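Local coordinates for protein hemolysin BL lytic component L1 (Bacillus cereus, PDB 7NMQ) that is a lytic component of the haemolysin BL enterotoxin and, as a ClyA-like alpha-helical pore-forming toxin, probably helps to permeabilise host membranes, at residues G113-D116 against L117-I121; M134-D137 against F138-K141; I180-L183 against R184-K188; M271-R275 against A276-V280; D353-F356 against I357-I361. All coordinates share one frame; numbering follows the deposited sequence. Where two conformers were deposited one is given.

Contact 1 of 5, residues G113-D116 against L117-I121; sequences GIND and LITTI. With EDO (1,2-ethanediol), chain F.
Four successive alpha-helical bonds run from the NH groups of L117, I118, T119 and T120 to the carbonyls of G113, I114, N115 and D116, the shortest being 2.9 Å for I118 N to I114 O and for T119 N to N115 O. Among the buried side chains I114 and I118 meet methyl to methyl, I114 CG2 lying 4.0 Å from I118 CD1. Because I118 CG1 stands beside its own backbone N (chi1 -68°), it comes to rest against the carbonyl one turn back, 3.3 Å from I114 O. This pair packs on helix 275-325, I114 on L321 and I118 on Y318 and T319. L117 turns to helix 45-103 instead, touching Y87 and Q90, and D116 OD2 and T120 OG1 bond to Y94 and Q90 of that helix. N115 and T119 share a 1,2-ethanediol, probably from the crystallisation liquor. N115 CG is anti to the backbone N (chi1 -163°), and its OD1 accepts from diol O2 at 3.1 Å and weakly from O1. That O2 is also hydrogen-bonded to T119 OG1 at 2.6 Å. N115 ND2 and T119 OG1 stay 4.2 Å apart, so the amide and the hydroxyl meet through the diol, while the two residues are joined directly by T119 N to N115 O. One diol oxygen thus serves both an amide oxygen and a hydroxyl at the helix surface.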
loop_
_atom_site.group_PDB
_atom_site.type_symbol
_atom_site.label_atom_id
_atom_site.label_comp_id
_atom_site.label_asym_id
_atom_site.label_seq_id
_atom_site.Cartn_x
_atom_site.Cartn_y
_atom_site.Cartn_z
ATOM N N GLY A 113 1.687 -9.515 -34.557
ATOM C CA GLY A 113 1.574 -10.033 -33.179
ATOM C C GLY A 113 2.301 -9.129 -32.216
ATOM O O GLY A 113 1.750 -8.720 -31.167
ATOM N N ILE A 114 3.527 -8.759 -32.570
ATOM C CA ILE A 114 4.326 -7.892 -31.661
ATOM C C ILE A 114 3.653 -6.530 -31.574
ATOM O O ILE A 114 3.603 -5.972 -30.460
ATOM C CB ILE A 114 5.778 -7.818 -32.161
ATOM C CG1 ILE A 114 6.464 -9.182 -32.072
ATOM C CG2 ILE A 114 6.534 -6.723 -31.450
ATOM C CD1 ILE A 114 6.623 -9.745 -30.704
ATOM N N ASN A 115 3.151 -6.003 -32.682
ATOM C CA ASN A 115 2.439 -4.703 -32.644
ATOM C C ASN A 115 1.223 -4.771 -31.706
ATOM O O ASN A 115 0.973 -3.788 -31.009
ATOM C CB ASN A 115 2.055 -4.232 -34.046
ATOM C CG ASN A 115 1.722 -2.766 -34.038
ATOM O OD1 ASN A 115 2.583 -1.958 -33.712
ATOM N ND2 ASN A 115 0.461 -2.449 -34.263
ATOM N N ASP A 116 0.481 -5.843 -31.729
ATOM C CA ASP A 116 -0.708 -5.975 -30.846
ATOM C C ASP A 116 -0.252 -5.938 -29.386
ATOM O O ASP A 116 -0.927 -5.333 -28.542
ATOM C CB ASP A 116 -1.467 -7.277 -31.043
ATOM C CG ASP A 116 -2.247 -7.336 -32.326
ATOM O OD1 ASP A 116 -2.317 -6.294 -33.054
ATOM O OD2 ASP A 116 -2.803 -8.428 -32.596
ATOM N N LEU A 117 0.857 -6.600 -29.077
ATOM C CA LEU A 117 1.363 -6.609 -27.684
ATOM C C LEU A 117 1.828 -5.198 -27.325
ATOM O O LEU A 117 1.555 -4.778 -26.177
ATOM C CB LEU A 117 2.474 -7.652 -27.548
ATOM C CG LEU A 117 1.966 -9.083 -27.674
ATOM C CD1 LEU A 117 3.120 -10.061 -27.785
ATOM C CD2 LEU A 117 1.080 -9.483 -26.508
ATOM N N ILE A 118 2.475 -4.478 -28.233
ATOM C CA ILE A 118 2.875 -3.070 -27.970
ATOM C C ILE A 118 1.635 -2.230 -27.691
ATOM O O ILE A 118 1.699 -1.343 -26.796
ATOM C CB ILE A 118 3.683 -2.496 -29.141
ATOM C CG1 ILE A 118 5.041 -3.205 -29.237
ATOM C CG2 ILE A 118 3.854 -0.998 -28.964
ATOM C CD1 ILE A 118 5.771 -2.947 -30.525
ATOM N N THR A 119 0.562 -2.446 -28.431
ATOM C CA THR A 119 -0.679 -1.678 -28.223
ATOM C C THR A 119 -1.107 -1.851 -26.752
ATOM O O THR A 119 -1.436 -0.855 -26.071
ATOM C CB THR A 119 -1.743 -2.091 -29.234
ATOM O OG1 THR A 119 -1.291 -1.737 -30.544
ATOM C CG2 THR A 119 -3.090 -1.471 -28.940
ATOM N N THR A 120 -1.133 -3.068 -26.249
ATOM C CA THR A 120 -1.524 -3.363 -24.853
ATOM C C THR A 120 -0.555 -2.712 -23.882
ATOM O O THR A 120 -1.005 -2.088 -22.897
ATOM C CB THR A 120 -1.546 -4.862 -24.596
ATOM O OG1 THR A 120 -2.473 -5.367 -25.572
ATOM C CG2 THR A 120 -1.956 -5.201 -23.177
ATOM N N ILE A 121 0.751 -2.825 -24.151
ATOM C CA ILE A 121 1.758 -2.208 -23.262
ATOM C C ILE A 121 1.469 -0.715 -23.168
ATOM O O ILE A 121 1.518 -0.124 -22.045
ATOM C CB ILE A 121 3.174 -2.508 -23.767
ATOM C CG1 ILE A 121 3.512 -3.975 -23.600
ATOM C CG2 ILE A 121 4.170 -1.571 -23.088
ATOM C CD1 ILE A 121 4.683 -4.452 -24.465
HETATM C C1 EDO F . 1.929 1.541 -31.505
HETATM O O1 EDO F . 3.102 0.781 -31.768
HETATM C C2 EDO F . 0.780 0.692 -31.082
HETATM O O2 EDO F . 0.920 -0.670 -31.452
#

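Contact 2 of 5, residues M134-D137 against F138-K141; sequences MLQD and FKGK
A polar pair three residues apart, Q136 and K139, marks one turn of helix 107-154 where it runs beside helices 45-103 and 275-325. The two side chains lie alongside each other and point the same way. K139 NZ donates to Q136 OE1 at 2.8 Å, arriving in the plane of the amide on a lone pair, with a C=O...N angle of 135°. Q136 reaches it by a bend at CG (chi2 54°), after a first torsion that puts CG opposite the backbone N. K139 is bent at each of its last three torsions, and the curl carries CE to 3.4 Å from Q136 OE1. Two conformers are deposited for Q136; the bond belongs to the one described and is doubtful for the other. The pair sits on the seam between two long helices of the ClyA-like bundle, where K139 NZ also forms a salt bridge with D298 of helix 275-325 and L135 packs on I301 and L304. The backbone beneath is regular, with K139 N bonded to L135 O at 2.8 Å and G140 N to Q136 O at 3.0 Å. F138 leaves on another side, its CB 3.5 Å from M134 O; its ring reaches helix 45-103, where it meets Y68 with the ring planes at about 45° and touches W69. At the exposed side K141 CG rests 3.6 Å from D137 O, while the D137 carboxylate forms a salt bridge with K133, one turn back.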
loop_
_atom_site.group_PDB
_atom_site.type_symbol
_atom_site.label_atom_id
_atom_site.label_comp_id
_atom_site.label_asym_id
_atom_site.label_seq_id
_atom_site.Cartn_x
_atom_site.Cartn_y
_atom_site.Cartn_z
ATOM N N MET A 134 -5.361 10.278 -10.120
ATOM C CA MET A 134 -6.389 10.011 -9.082
ATOM C C MET A 134 -5.728 9.983 -7.705
ATOM O O MET A 134 -6.250 10.629 -6.755
ATOM C CB MET A 134 -7.149 8.728 -9.423
ATOM C CG MET A 134 -8.172 8.272 -8.450
ATOM S SD MET A 134 -7.519 7.538 -6.918
ATOM C CE MET A 134 -6.743 6.092 -7.610
ATOM N N LEU A 135 -4.568 9.340 -7.577
ATOM C CA LEU A 135 -3.898 9.275 -6.258
ATOM C C LEU A 135 -3.354 10.627 -5.833
ATOM O O LEU A 135 -3.365 10.903 -4.608
ATOM C CB LEU A 135 -2.797 8.235 -6.238
ATOM C CG LEU A 135 -3.281 6.809 -6.307
ATOM C CD1 LEU A 135 -2.081 5.889 -6.424
ATOM C CD2 LEU A 135 -4.135 6.440 -5.102
ATOM N N GLN A 136 -2.866 11.429 -6.763
ATOM C CA GLN A 136 -2.337 12.761 -6.425
ATOM C C GLN A 136 -3.489 13.606 -5.898
ATOM O O GLN A 136 -3.271 14.266 -4.860
ATOM C CB GLN A 136 -1.638 13.401 -7.623
ATOM C CG GLN A 136 -0.866 14.639 -7.184
ATOM C CD GLN A 136 0.076 14.296 -6.050
ATOM O OE1 GLN A 136 -0.033 14.795 -4.925
ATOM N NE2 GLN A 136 1.032 13.438 -6.353
ATOM N N ASP A 137 -4.658 13.547 -6.541
ATOM C CA ASP A 137 -5.859 14.293 -6.098
ATOM C C ASP A 137 -6.200 13.839 -4.659
ATOM O O ASP A 137 -6.479 14.671 -3.774
ATOM C CB ASP A 137 -7.052 14.110 -7.030
ATOM C CG ASP A 137 -6.911 14.732 -8.415
ATOM O OD1 ASP A 137 -6.072 15.647 -8.583
ATOM O OD2 ASP A 137 -7.672 14.322 -9.304
ATOM N N PHE A 138 -6.173 12.539 -4.427
ATOM C CA PHE A 138 -6.543 11.970 -3.129
ATOM C C PHE A 138 -5.507 12.375 -2.099
ATOM O O PHE A 138 -5.849 12.741 -0.963
ATOM C CB PHE A 138 -6.633 10.468 -3.257
ATOM C CG PHE A 138 -7.080 9.769 -2.004
ATOM C CD1 PHE A 138 -8.142 10.246 -1.243
ATOM C CD2 PHE A 138 -6.467 8.602 -1.627
ATOM C CE1 PHE A 138 -8.525 9.580 -0.080
ATOM C CE2 PHE A 138 -6.885 7.898 -0.510
ATOM C CZ PHE A 138 -7.940 8.383 0.236
ATOM N N LYS A 139 -4.228 12.388 -2.455
ATOM C CA LYS A 139 -3.154 12.822 -1.543
ATOM C C LYS A 139 -3.435 14.260 -1.116
ATOM O O LYS A 139 -3.264 14.592 0.079
ATOM C CB LYS A 139 -1.790 12.663 -2.213
ATOM C CG LYS A 139 -0.648 12.506 -1.255
ATOM C CD LYS A 139 -0.180 13.739 -0.611
ATOM C CE LYS A 139 0.152 14.846 -1.570
ATOM N NZ LYS A 139 1.276 14.457 -2.446
ATOM N N GLY A 140 -3.848 15.104 -2.037
ATOM C CA GLY A 140 -4.183 16.493 -1.686
ATOM C C GLY A 140 -5.288 16.539 -0.637
ATOM O O GLY A 140 -5.167 17.321 0.343
ATOM N N LYS A 141 -6.328 15.711 -0.777
ATOM C CA LYS A 141 -7.446 15.664 0.214
ATOM C C LYS A 141 -6.946 15.114 1.543
ATOM O O LYS A 141 -7.312 15.675 2.588
ATOM C CB LYS A 141 -8.597 14.809 -0.321
ATOM C CG LYS A 141 -9.287 15.357 -1.554
ATOM C CD LYS A 141 -9.905 16.717 -1.453
ATOM C CE LYS A 141 -10.530 17.194 -2.755
ATOM N NZ LYS A 141 -11.932 16.724 -2.942
#

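Contact 3 of 5, residues I180-L183 against R184-K188; sequences IEQL and RSTQK. With EDO (1,2-ethanediol), chain G.
Q182 has CG anti to its backbone N (chi1 -173°) and then bends (chi2 56°), swinging its amide forward along the helix to T186, whose OG1 lies beside its own backbone N. Q182 NE2 donates to T186 OG1 at 3.0 Å, the hydroxyl lying near the amide plane. S185 holds OG in the crowded position between backbone N and carbonyl carbon, 3.1 Å from Q182 O and 3.2 Å from E181 O; which of them takes its proton is not settled, and the residue has a second conformer. R184 N bonds to I180 O at 2.9 Å. The R184 side chain, folded at chi2 and chi3, turns back to a 1,2-ethanediol, probably from the crystallisation liquor: NE donates to diol O2 at 2.8 Å, and that O2 donates to R184 O at 2.8 Å. R184 NH2 bonds to T289 of helix 275-325, while I180 packs on L281 and on L269 of helix 247-272. In the crystal the diol on NE and T289 OG1 on NH2 together probably restrict rotation of the guanidinium.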
loop_
_atom_site.group_PDB
_atom_site.type_symbol
_atom_site.label_atom_id
_atom_site.label_comp_id
_atom_site.label_asym_id
_atom_site.label_seq_id
_atom_site.Cartn_x
_atom_site.Cartn_y
_atom_site.Cartn_z
ATOM N N ILE A 180 2.416 8.940 23.486
ATOM C CA ILE A 180 1.669 8.368 22.326
ATOM C C ILE A 180 2.489 8.546 21.049
ATOM O O ILE A 180 2.660 7.581 20.321
ATOM C CB ILE A 180 0.283 9.007 22.192
ATOM C CG1 ILE A 180 -0.574 8.605 23.395
ATOM C CG2 ILE A 180 -0.355 8.659 20.854
ATOM C CD1 ILE A 180 -0.517 7.124 23.716
ATOM N N GLU A 181 2.935 9.768 20.782
ATOM C CA GLU A 181 3.659 10.076 19.521
ATOM C C GLU A 181 4.876 9.155 19.406
ATOM O O GLU A 181 5.098 8.585 18.321
ATOM C CB GLU A 181 4.098 11.542 19.496
ATOM C CG GLU A 181 2.943 12.490 19.246
ATOM C CD GLU A 181 3.175 13.970 19.546
ATOM O OE1 GLU A 181 4.164 14.291 20.269
ATOM O OE2 GLU A 181 2.317 14.807 19.140
ATOM N N GLN A 182 5.601 8.963 20.489
ATOM C CA GLN A 182 6.771 8.054 20.477
ATOM C C GLN A 182 6.341 6.610 20.214
ATOM O O GLN A 182 7.003 5.922 19.426
ATOM C CB GLN A 182 7.589 8.124 21.769
ATOM C CG GLN A 182 8.883 7.313 21.691
ATOM C CD GLN A 182 9.792 7.704 20.540
ATOM O OE1 GLN A 182 10.440 8.746 20.553
ATOM N NE2 GLN A 182 9.860 6.869 19.512
ATOM N N LEU A 183 5.315 6.127 20.908
ATOM C CA LEU A 183 4.845 4.728 20.751
ATOM C C LEU A 183 4.439 4.530 19.284
ATOM O O LEU A 183 4.751 3.479 18.686
ATOM C CB LEU A 183 3.647 4.458 21.665
ATOM C CG LEU A 183 3.996 4.287 23.135
ATOM C CD1 LEU A 183 2.735 4.222 23.991
ATOM C CD2 LEU A 183 4.868 3.065 23.332
ATOM N N ARG A 184 3.701 5.454 18.701
ATOM C CA ARG A 184 3.210 5.300 17.313
ATOM C C ARG A 184 4.392 5.312 16.330
ATOM O O ARG A 184 4.373 4.534 15.368
ATOM C CB ARG A 184 2.198 6.393 16.996
ATOM C CG ARG A 184 0.835 6.180 17.638
ATOM C CD ARG A 184 0.173 4.863 17.211
ATOM N NE ARG A 184 0.032 4.710 15.766
ATOM C CZ ARG A 184 -0.829 5.355 15.004
ATOM N NH1 ARG A 184 -1.681 6.200 15.556
ATOM N NH2 ARG A 184 -0.827 5.169 13.678
ATOM N N SER A 185 5.420 6.128 16.538
ATOM C CA SER A 185 6.555 6.164 15.574
ATOM C C SER A 185 7.397 4.882 15.736
ATOM O O SER A 185 7.847 4.309 14.734
ATOM C CB SER A 185 7.352 7.435 15.692
ATOM O OG SER A 185 7.816 7.644 17.011
ATOM N N THR A 186 7.551 4.383 16.959
ATOM C CA THR A 186 8.241 3.096 17.195
ATOM C C THR A 186 7.441 1.992 16.520
ATOM O O THR A 186 8.027 1.108 15.878
ATOM C CB THR A 186 8.480 2.856 18.685
ATOM O OG1 THR A 186 9.250 3.959 19.160
ATOM C CG2 THR A 186 9.165 1.554 19.000
ATOM N N GLN A 187 6.135 2.001 16.702
ATOM C CA GLN A 187 5.283 0.925 16.189
ATOM C C GLN A 187 5.347 0.905 14.662
ATOM O O GLN A 187 5.395 -0.204 14.044
ATOM C CB GLN A 187 3.849 1.186 16.646
ATOM C CG GLN A 187 2.935 0.036 16.350
ATOM C CD GLN A 187 1.532 0.234 16.850
ATOM O OE1 GLN A 187 0.884 -0.685 17.379
ATOM N NE2 GLN A 187 1.053 1.439 16.671
ATOM N N LYS A 188 5.306 2.069 14.024
ATOM C CA LYS A 188 5.327 2.125 12.550
ATOM C C LYS A 188 6.647 1.545 12.062
ATOM O O LYS A 188 6.613 0.844 11.040
ATOM C CB LYS A 188 5.175 3.576 12.102
ATOM C CG LYS A 188 5.114 3.739 10.589
ATOM C CD LYS A 188 4.797 5.104 10.104
ATOM C CE LYS A 188 4.541 5.123 8.609
ATOM N NZ LYS A 188 3.879 3.891 8.089
HETATM C C1 EDO G . 1.903 2.471 11.972
HETATM O O1 EDO G . 1.779 1.097 12.160
HETATM C C2 EDO G . 1.329 3.268 13.071
HETATM O O2 EDO G . 2.050 3.369 14.288
#

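Contact 4 of 5, residues M271-R275 against A276-V280; sequences MKADR and ANQAV
The D274 carboxylate and the N277 amide stand 26° from coplanar, and the carboxylate is met end-on at OD1 by N277 N, 2.9 Å away with an N-H...O angle of 161°. This is an N-cap: D274 immediately precedes helix 275-325 and its side chain accepts a backbone NH of the first turn. The cap depends on a first torsion of 71°, which tucks CG between the backbone N and the carbonyl carbon and directs OD1 forward over the helix start. D274 also serves with its backbone, D274 O accepting from Q278 N at 2.8 Å. A273 CB is directed at the first turn, 3.7 Å from N277 CB and 3.8 Å from Q278 CG. The Q278 chain runs extended beyond CG, back toward the preceding helix, and its NE2 bonds to S270 O. The D274 carboxylate probably also interacts favourably with the positive end of the helix dipole. The contact thus forms the corner where helix 247-272 gives way to helix 275-325; N277 packs on I173 and L176 of helix 173-200, and R275 reaches the loop before helix 45-103, where its NH1 bonds to S40 O.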
loop_
_atom_site.group_PDB
_atom_site.type_symbol
_atom_site.label_atom_id
_atom_site.label_comp_id
_atom_site.label_asym_id
_atom_site.label_seq_id
_atom_site.Cartn_x
_atom_site.Cartn_y
_atom_site.Cartn_z
ATOM N N MET A 271 -7.384 2.767 28.957
ATOM C CA MET A 271 -8.220 2.157 30.039
ATOM C C MET A 271 -8.087 2.958 31.332
ATOM O O MET A 271 -9.091 3.116 32.054
ATOM C CB MET A 271 -7.750 0.730 30.323
ATOM C CG MET A 271 -8.300 -0.210 29.360
ATOM S SD MET A 271 -7.512 -1.807 29.536
ATOM C CE MET A 271 -8.102 -2.611 28.044
ATOM N N LYS A 272 -6.872 3.393 31.638
ATOM C CA LYS A 272 -6.601 4.040 32.937
ATOM C C LYS A 272 -6.901 5.543 32.901
ATOM O O LYS A 272 -6.989 6.138 33.988
ATOM C CB LYS A 272 -5.187 3.709 33.404
ATOM C CG LYS A 272 -4.062 4.581 32.895
ATOM C CD LYS A 272 -2.733 4.100 33.417
ATOM C CE LYS A 272 -1.554 4.755 32.735
ATOM N NZ LYS A 272 -0.347 3.897 32.839
ATOM N N ALA A 273 -7.132 6.130 31.740
ATOM C CA ALA A 273 -7.277 7.593 31.604
ATOM C C ALA A 273 -8.721 8.035 31.867
ATOM O O ALA A 273 -9.666 7.322 31.513
ATOM C CB ALA A 273 -6.824 7.979 30.215
ATOM N N ASP A 274 -8.874 9.235 32.421
ATOM C CA ASP A 274 -10.174 9.928 32.512
ATOM C C ASP A 274 -10.582 10.445 31.126
ATOM O O ASP A 274 -9.835 10.293 30.185
ATOM C CB ASP A 274 -10.104 11.049 33.556
ATOM C CG ASP A 274 -9.275 12.267 33.178
ATOM O OD1 ASP A 274 -8.694 12.303 32.063
ATOM O OD2 ASP A 274 -9.279 13.228 33.980
ATOM N N ARG A 275 -11.732 11.105 31.028
ATOM C CA ARG A 275 -12.310 11.479 29.715
ATOM C C ARG A 275 -11.338 12.425 28.985
ATOM O O ARG A 275 -11.157 12.294 27.768
ATOM C CB ARG A 275 -13.717 12.061 29.841
ATOM C CG ARG A 275 -14.267 12.515 28.505
ATOM C CD ARG A 275 -15.741 12.839 28.615
ATOM N NE ARG A 275 -16.575 11.704 28.959
ATOM C CZ ARG A 275 -17.899 11.770 29.172
ATOM N NH1 ARG A 275 -18.508 12.928 29.151
ATOM N NH2 ARG A 275 -18.595 10.685 29.441
ATOM N N ALA A 276 -10.857 13.486 29.644
ATOM C CA ALA A 276 -9.955 14.457 28.993
ATOM C C ALA A 276 -8.697 13.746 28.488
ATOM O O ALA A 276 -8.273 14.003 27.351
ATOM C CB ALA A 276 -9.598 15.561 29.948
ATOM N N ASN A 277 -8.110 12.886 29.296
ATOM C CA ASN A 277 -6.855 12.205 28.912
ATOM C C ASN A 277 -7.163 11.196 27.823
ATOM O O ASN A 277 -6.312 11.041 26.881
ATOM C CB ASN A 277 -6.175 11.607 30.129
ATOM C CG ASN A 277 -5.454 12.679 30.924
ATOM O OD1 ASN A 277 -5.868 13.068 31.997
ATOM N ND2 ASN A 277 -4.316 13.117 30.443
ATOM N N GLN A 278 -8.318 10.562 27.834
ATOM C CA GLN A 278 -8.709 9.669 26.710
ATOM C C GLN A 278 -8.788 10.474 25.415
ATOM O O GLN A 278 -8.459 9.946 24.356
ATOM C CB GLN A 278 -10.022 8.937 26.979
ATOM C CG GLN A 278 -9.846 7.833 27.981
ATOM C CD GLN A 278 -11.096 7.038 28.234
ATOM O OE1 GLN A 278 -12.208 7.458 27.927
ATOM N NE2 GLN A 278 -10.906 5.874 28.809
ATOM N N ALA A 279 -9.244 11.715 25.493
ATOM C CA ALA A 279 -9.357 12.567 24.301
ATOM C C ALA A 279 -7.949 12.887 23.804
ATOM O O ALA A 279 -7.737 12.885 22.612
ATOM C CB ALA A 279 -10.113 13.842 24.594
ATOM N N VAL A 280 -7.027 13.207 24.683
ATOM C CA VAL A 280 -5.632 13.473 24.241
ATOM C C VAL A 280 -5.112 12.241 23.503
ATOM O O VAL A 280 -4.473 12.365 22.440
ATOM C CB VAL A 280 -4.745 13.828 25.429
ATOM C CG1 VAL A 280 -3.284 13.871 25.019
ATOM C CG2 VAL A 280 -5.224 15.126 26.025
#

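Contact 5 of 5, residues D353-F356 against I357-I361; sequences DAEF and ISKDI
E355 and K359 form a salt bridge, K359 NZ to E355 OE2 at 2.6 Å, using the anti lone pair of that oxygen. E355 bends at chi2 (78°) to meet the lysine, and its other oxygen, OE1, pairs with R82 of helix 45-103, so the carboxylate lies between two cations. S358 OG donates to E355 O at 2.6 Å, tilted from the carbonyl plane, and S358 N bonds to A354 O at 3.0 Å and more weakly to E355 O. K359 N then bonds to F356 O at 3.2 Å, arriving from well above the carbonyl plane. A water lies within hydrogen-bonding distance of F356 O (2.8 Å) and D360 O (3.0 Å), between helix end and tail; it also sits 3.4 Å above the F356 ring plane, over its centre. Farther out, F356 CE1 touches I361 CG1 at 4.4 Å. F356 and I357 pack on I207 of helix 203-216, and I357 also on A81 and L14. NH bonds to the carbonyl three residues back, K359 N to F356 O and weakly S358 N to E355 O, mark the C-terminal end of an alpha-helix, here helix 330-357 passing into an extended tail.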
loop_
_atom_site.group_PDB
_atom_site.type_symbol
_atom_site.label_atom_id
_atom_site.label_comp_id
_atom_site.label_asym_id
_atom_site.label_seq_id
_atom_site.Cartn_x
_atom_site.Cartn_y
_atom_site.Cartn_z
ATOM N N ASP A 353 0.764 -13.956 -8.507
ATOM C CA ASP A 353 1.034 -12.875 -7.525
ATOM C C ASP A 353 0.336 -11.576 -7.956
ATOM O O ASP A 353 -0.201 -10.835 -7.099
ATOM C CB ASP A 353 2.536 -12.784 -7.308
ATOM C CG ASP A 353 3.031 -13.958 -6.462
ATOM O OD1 ASP A 353 2.219 -14.515 -5.642
ATOM O OD2 ASP A 353 4.179 -14.344 -6.630
ATOM N N ALA A 354 0.370 -11.243 -9.248
ATOM C CA ALA A 354 -0.383 -10.089 -9.771
ATOM C C ALA A 354 -1.870 -10.297 -9.493
ATOM O O ALA A 354 -2.567 -9.334 -9.138
ATOM C CB ALA A 354 -0.114 -9.877 -11.239
ATOM N N GLU A 355 -2.355 -11.520 -9.674
ATOM C CA GLU A 355 -3.774 -11.841 -9.470
ATOM C C GLU A 355 -4.100 -11.523 -7.994
ATOM O O GLU A 355 -5.150 -10.901 -7.702
ATOM C CB GLU A 355 -3.981 -13.313 -9.788
ATOM C CG GLU A 355 -5.356 -13.788 -9.468
ATOM C CD GLU A 355 -6.433 -13.427 -10.459
ATOM O OE1 GLU A 355 -6.104 -13.276 -11.642
ATOM O OE2 GLU A 355 -7.623 -13.376 -10.039
ATOM N N PHE A 356 -3.229 -11.918 -7.069
ATOM C CA PHE A 356 -3.430 -11.658 -5.620
ATOM C C PHE A 356 -3.575 -10.165 -5.365
ATOM O O PHE A 356 -4.534 -9.748 -4.657
ATOM C CB PHE A 356 -2.320 -12.256 -4.771
ATOM C CG PHE A 356 -2.524 -11.967 -3.308
ATOM C CD1 PHE A 356 -2.141 -10.750 -2.762
ATOM C CD2 PHE A 356 -3.163 -12.883 -2.483
ATOM C CE1 PHE A 356 -2.303 -10.492 -1.399
ATOM C CE2 PHE A 356 -3.340 -12.621 -1.134
ATOM C CZ PHE A 356 -2.912 -11.419 -0.588
ATOM N N ILE A 357 -2.673 -9.372 -5.934
ATOM C CA ILE A 357 -2.669 -7.909 -5.651
ATOM C C ILE A 357 -3.913 -7.255 -6.256
ATOM O O ILE A 357 -4.340 -6.173 -5.768
ATOM C CB ILE A 357 -1.359 -7.253 -6.129
ATOM C CG1 ILE A 357 -0.213 -7.832 -5.309
ATOM C CG2 ILE A 357 -1.415 -5.729 -6.053
ATOM C CD1 ILE A 357 1.143 -7.434 -5.736
ATOM N N SER A 358 -4.469 -7.824 -7.316
ATOM C CA SER A 358 -5.643 -7.273 -8.020
ATOM C C SER A 358 -6.939 -7.460 -7.226
ATOM O O SER A 358 -7.979 -6.972 -7.699
ATOM C CB SER A 358 -5.818 -7.890 -9.375
ATOM O OG SER A 358 -6.301 -9.217 -9.328
ATOM N N LYS A 359 -6.906 -8.212 -6.123
ATOM C CA LYS A 359 -8.131 -8.555 -5.360
ATOM C C LYS A 359 -7.950 -8.084 -3.923
ATOM O O LYS A 359 -6.817 -7.962 -3.480
ATOM C CB LYS A 359 -8.338 -10.059 -5.419
ATOM C CG LYS A 359 -8.781 -10.536 -6.789
ATOM C CD LYS A 359 -9.078 -11.978 -6.832
ATOM C CE LYS A 359 -7.840 -12.832 -6.995
ATOM N NZ LYS A 359 -8.190 -14.147 -7.590
ATOM N N ASP A 360 -9.043 -7.768 -3.248
ATOM C CA ASP A 360 -8.895 -7.309 -1.864
ATOM C C ASP A 360 -8.069 -8.303 -1.065
ATOM O O ASP A 360 -8.307 -9.516 -1.145
ATOM C CB ASP A 360 -10.246 -7.154 -1.182
ATOM C CG ASP A 360 -10.982 -5.898 -1.597
ATOM O OD1 ASP A 360 -10.342 -5.009 -2.199
ATOM O OD2 ASP A 360 -12.209 -5.834 -1.313
ATOM N N ILE A 361 -7.228 -7.772 -0.187
ATOM C CA ILE A 361 -6.653 -8.596 0.897
ATOM C C ILE A 361 -7.794 -9.036 1.808
ATOM O O ILE A 361 -8.649 -8.206 2.189
ATOM C CB ILE A 361 -5.596 -7.794 1.657
ATOM C CG1 ILE A 361 -4.485 -7.309 0.719
ATOM C CG2 ILE A 361 -5.063 -8.603 2.830
ATOM C CD1 ILE A 361 -3.739 -6.159 1.291
HETATM O O HOH W 1 -6.048 -10.949 -2.597
#

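Along the chain the five contacts come in numerical order, none touching another, and they are spread over an elongated helical bundle. Contacts 1 and 2 share helix 107-154, their centres about 31 Å apart. Contact 3 follows on helix 173-200, and contact 4 makes the corner between helices 247-272 and 275-325, its centre about 18 Å from that of contact 3. Contacts 1 and 4 lie on opposite sides of the chain's centre, about 61 Å apart between centres. Contact 5 ends helix 330-357, about 23 Å from contact 2 between centres. Between contacts 3 and 4 the sequence carries the two predicted transmembrane segments and a two-stranded hairpin, consistent with a membrane-inserting region carried between the long helices in sequence.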